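Local coordinates for antigen MTB48, Mycobacterial protein (Mycobacterium smegmatis, PDB 4WJ1) that is an ESX-1 type VII secretion protein, the piece here being its PE- and PPE-like helical region, and probably takes part in DNA conjugation, at least in the recipient strain, at residues 46-51 against 125-130. Sequence-based numbering, arbitrary orientation.
Sequences YSKLMA and MEYPSA
Tyr127 OH shares a 2.6 Å hydrogen bond with the O of a water lying at the edge of its ring, in plane; the same water accepts only a weak, long hydrogen bond from Lys48 NZ, a loose link between two side chains that cross at about a right angle. Where they cross, the Lys48 methylenes pass the phenol end of the ring, CB lying 3.3 Å from Tyr127 OH. With Tyr127 CG anti to its own N (chi1 -170°), the ring reaches back to the helix, and CD1 meets Ala51 CB at 4.0 Å. Lys48 is extended beyond CG, which carries CE to 3.3 Å from Pro128 O and NZ on toward Ala130. Here the irregular linker between helices 40-96 and 139-147, joining the PE- and PPE-like parts, runs along the outside of the long PE helix. Pro128 turns its ring toward that helix: CD packs on Ala51 CB at 3.8 Å, while CB and CG sit beside Ser47 OG. That hydroxyl is turned to its own helix, where the carbonyls of Ser44, the stronger partner, and Ala43 share its hydrogen bond. Leu49, pointing away from the linker, packs against Leu213 and Phe220 of helix 187-230.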
ATOM      1  N   TYR A  46     -16.981  -2.124   4.645  1.00 33.77           N
ATOM      2  CA  TYR A  46     -16.309  -2.943   3.642  1.00 35.48           C
ATOM      3  C   TYR A  46     -15.813  -2.158   2.426  1.00 38.45           C
ATOM      4  O   TYR A  46     -14.669  -2.302   2.011  1.00 40.83           O
ATOM      5  CB  TYR A  46     -17.236  -4.040   3.159  1.00 24.97           C
ATOM      6  CG  TYR A  46     -16.705  -4.805   1.988  1.00 25.91           C
ATOM      7  CD1 TYR A  46     -15.733  -5.800   2.161  1.00 29.87           C
ATOM      8  CD2 TYR A  46     -17.190  -4.563   0.710  1.00 25.88           C
ATOM      9  CE1 TYR A  46     -15.253  -6.526   1.081  1.00 30.34           C
ATOM     10  CE2 TYR A  46     -16.708  -5.265  -0.376  1.00 29.51           C
ATOM     11  CZ  TYR A  46     -15.750  -6.250  -0.186  1.00 35.65           C
ATOM     12  OH  TYR A  46     -15.284  -6.944  -1.275  1.00 34.60           O
ATOM     13  N   SER A  47     -16.687  -1.354   1.842  1.00 38.45           N
ATOM     14  CA  SER A  47     -16.339  -0.665   0.623  1.00 39.72           C
ATOM     15  C   SER A  47     -15.238   0.358   0.913  1.00 40.73           C
ATOM     16  O   SER A  47     -14.435   0.680   0.032  1.00 38.95           O
ATOM     17  CB  SER A  47     -17.566   0.004   0.009  1.00 44.43           C
ATOM     18  OG  SER A  47     -18.051   1.016   0.866  1.00 52.15           O
ATOM     19  N   LYS A  48     -15.189   0.845   2.152  1.00 37.91           N
ATOM     20  CA  LYS A  48     -14.119   1.759   2.568  1.00 37.93           C
ATOM     21  C   LYS A  48     -12.787   1.032   2.597  1.00 38.39           C
ATOM     22  O   LYS A  48     -11.812   1.492   2.007  1.00 42.88           O
ATOM     23  CB  LYS A  48     -14.418   2.371   3.942  1.00 42.07           C
ATOM     24  CG  LYS A  48     -15.585   3.342   3.906  1.00 54.58           C
ATOM     25  CD  LYS A  48     -15.779   4.099   5.206  1.00 62.00           C
ATOM     26  CE  LYS A  48     -16.953   5.065   5.078  1.00 68.49           C
ATOM     27  NZ  LYS A  48     -17.142   5.900   6.292  1.00 69.30           N
ATOM     28  N   LEU A  49     -12.744  -0.114   3.270  1.00 31.72           N
ATOM     29  CA  LEU A  49     -11.513  -0.878   3.345  1.00 32.41           C
ATOM     30  C   LEU A  49     -11.033  -1.297   1.967  1.00 39.04           C
ATOM     31  O   LEU A  49      -9.839  -1.284   1.702  1.00 46.44           O
ATOM     32  CB  LEU A  49     -11.685  -2.107   4.222  1.00 28.71           C
ATOM     33  CG  LEU A  49     -11.848  -1.799   5.704  1.00 35.07           C
ATOM     34  CD1 LEU A  49     -12.295  -3.056   6.465  1.00 32.30           C
ATOM     35  CD2 LEU A  49     -10.557  -1.254   6.275  1.00 26.51           C
HETATM   36  N   MSE A  50     -11.958  -1.671   1.090  1.00 32.57           N
HETATM   37  CA  MSE A  50     -11.572  -2.070  -0.254  1.00 32.18           C
HETATM   38  C   MSE A  50     -10.987  -0.866  -1.003  1.00 38.18           C
HETATM   39  O   MSE A  50     -10.047  -0.998  -1.784  1.00 39.32           O
HETATM   40  CB  MSE A  50     -12.765  -2.646  -1.021  1.00 26.79           C
HETATM   41  CG  MSE A  50     -13.305  -3.965  -0.489  1.00 38.96           C
HETATM   42 SE   MSE A  50     -11.944  -5.343  -0.143  0.80 38.68          SE
HETATM   43  CE  MSE A  50     -11.779  -5.015   1.777  1.00 35.37           C
ATOM     44  N   ALA A  51     -11.550   0.307  -0.754  1.00 32.94           N
ATOM     45  CA  ALA A  51     -11.117   1.507  -1.456  1.00 35.61           C
ATOM     46  C   ALA A  51      -9.700   1.874  -1.021  1.00 34.51           C
ATOM     47  O   ALA A  51      -8.858   2.211  -1.841  1.00 33.59           O
ATOM     48  CB  ALA A  51     -12.076   2.657  -1.206  1.00 25.45           C
HETATM   49  N   MSE A 125      -9.773   7.538  -6.988  1.00 78.45           N
HETATM   50  CA  MSE A 125     -10.830   6.673  -6.492  1.00 78.68           C
HETATM   51  C   MSE A 125     -11.623   7.443  -5.440  1.00 74.08           C
HETATM   52  O   MSE A 125     -11.047   7.954  -4.476  1.00 69.30           O
HETATM   53  CB  MSE A 125     -10.235   5.376  -5.929  1.00 80.52           C
HETATM   54  CG  MSE A 125      -9.533   4.523  -6.983  1.00 79.88           C
HETATM   55 SE   MSE A 125      -8.012   3.446  -6.379  0.33 58.83          SE
HETATM   56  CE  MSE A 125      -6.684   4.847  -6.190  1.00 76.98           C
ATOM     57  N   GLU A 126     -12.932   7.569  -5.637  1.00 69.89           N
ATOM     58  CA  GLU A 126     -13.713   8.316  -4.667  1.00 73.19           C
ATOM     59  C   GLU A 126     -14.002   7.419  -3.473  1.00 66.97           C
ATOM     60  O   GLU A 126     -14.492   6.299  -3.614  1.00 66.69           O
ATOM     61  CB  GLU A 126     -15.013   8.872  -5.264  1.00 83.32           C
ATOM     62  CG  GLU A 126     -15.327  10.273  -4.724  1.00 95.01           C
ATOM     63  CD  GLU A 126     -16.817  10.568  -4.608  1.00105.41           C
ATOM     64  OE1 GLU A 126     -17.617   9.918  -5.314  1.00108.98           O
ATOM     65  OE2 GLU A 126     -17.186  11.452  -3.801  1.00105.49           O
ATOM     66  N   TYR A 127     -13.665   7.929  -2.298  1.00 61.25           N
ATOM     67  CA  TYR A 127     -13.801   7.184  -1.065  1.00 59.96           C
ATOM     68  C   TYR A 127     -15.261   7.196  -0.623  1.00 65.58           C
ATOM     69  O   TYR A 127     -15.887   8.256  -0.543  1.00 68.33           O
ATOM     70  CB  TYR A 127     -12.891   7.783  -0.001  1.00 51.82           C
ATOM     71  CG  TYR A 127     -12.743   6.981   1.262  1.00 48.20           C
ATOM     72  CD1 TYR A 127     -11.957   5.828   1.290  1.00 46.59           C
ATOM     73  CD2 TYR A 127     -13.363   7.389   2.438  1.00 41.45           C
ATOM     74  CE1 TYR A 127     -11.801   5.097   2.454  1.00 37.50           C
ATOM     75  CE2 TYR A 127     -13.223   6.662   3.609  1.00 44.75           C
ATOM     76  CZ  TYR A 127     -12.444   5.519   3.610  1.00 48.32           C
ATOM     77  OH  TYR A 127     -12.301   4.804   4.777  1.00 61.12           O
ATOM     78  N   PRO A 128     -15.818   6.009  -0.367  1.00 62.17           N
ATOM     79  CA  PRO A 128     -17.237   5.866  -0.024  1.00 60.34           C
ATOM     80  C   PRO A 128     -17.576   6.555   1.296  1.00 67.65           C
ATOM     81  O   PRO A 128     -16.710   6.650   2.168  1.00 65.61           O
ATOM     82  CB  PRO A 128     -17.416   4.350   0.092  1.00 51.87           C
ATOM     83  CG  PRO A 128     -16.229   3.757  -0.592  1.00 55.37           C
ATOM     84  CD  PRO A 128     -15.118   4.717  -0.371  1.00 54.31           C
ATOM     85  N   SER A 129     -18.812   7.027   1.437  1.00 73.49           N
ATOM     86  CA  SER A 129     -19.246   7.652   2.684  1.00 80.01           C
ATOM     87  C   SER A 129     -20.482   6.947   3.256  1.00 82.35           C
ATOM     88  O   SER A 129     -21.437   6.664   2.528  1.00 83.30           O
ATOM     89  CB  SER A 129     -19.537   9.138   2.463  1.00 81.04           C
ATOM     90  OG  SER A 129     -20.635   9.298   1.583  1.00 83.12           O
ATOM     91  N   ALA A 130     -20.462   6.674   4.560  1.00 78.82           N
ATOM     92  CA  ALA A 130     -21.555   5.955   5.220  1.00 73.54           C
ATOM     93  C   ALA A 130     -22.866   6.737   5.213  1.00 74.93           C
ATOM     94  O   ALA A 130     -22.906   7.917   4.865  1.00 73.33           O
ATOM     95  CB  ALA A 130     -21.170   5.602   6.660  1.00 65.74           C
TER
HETATM   96  O   HOH W   1     -13.675   5.988   6.620  1.00 48.68           O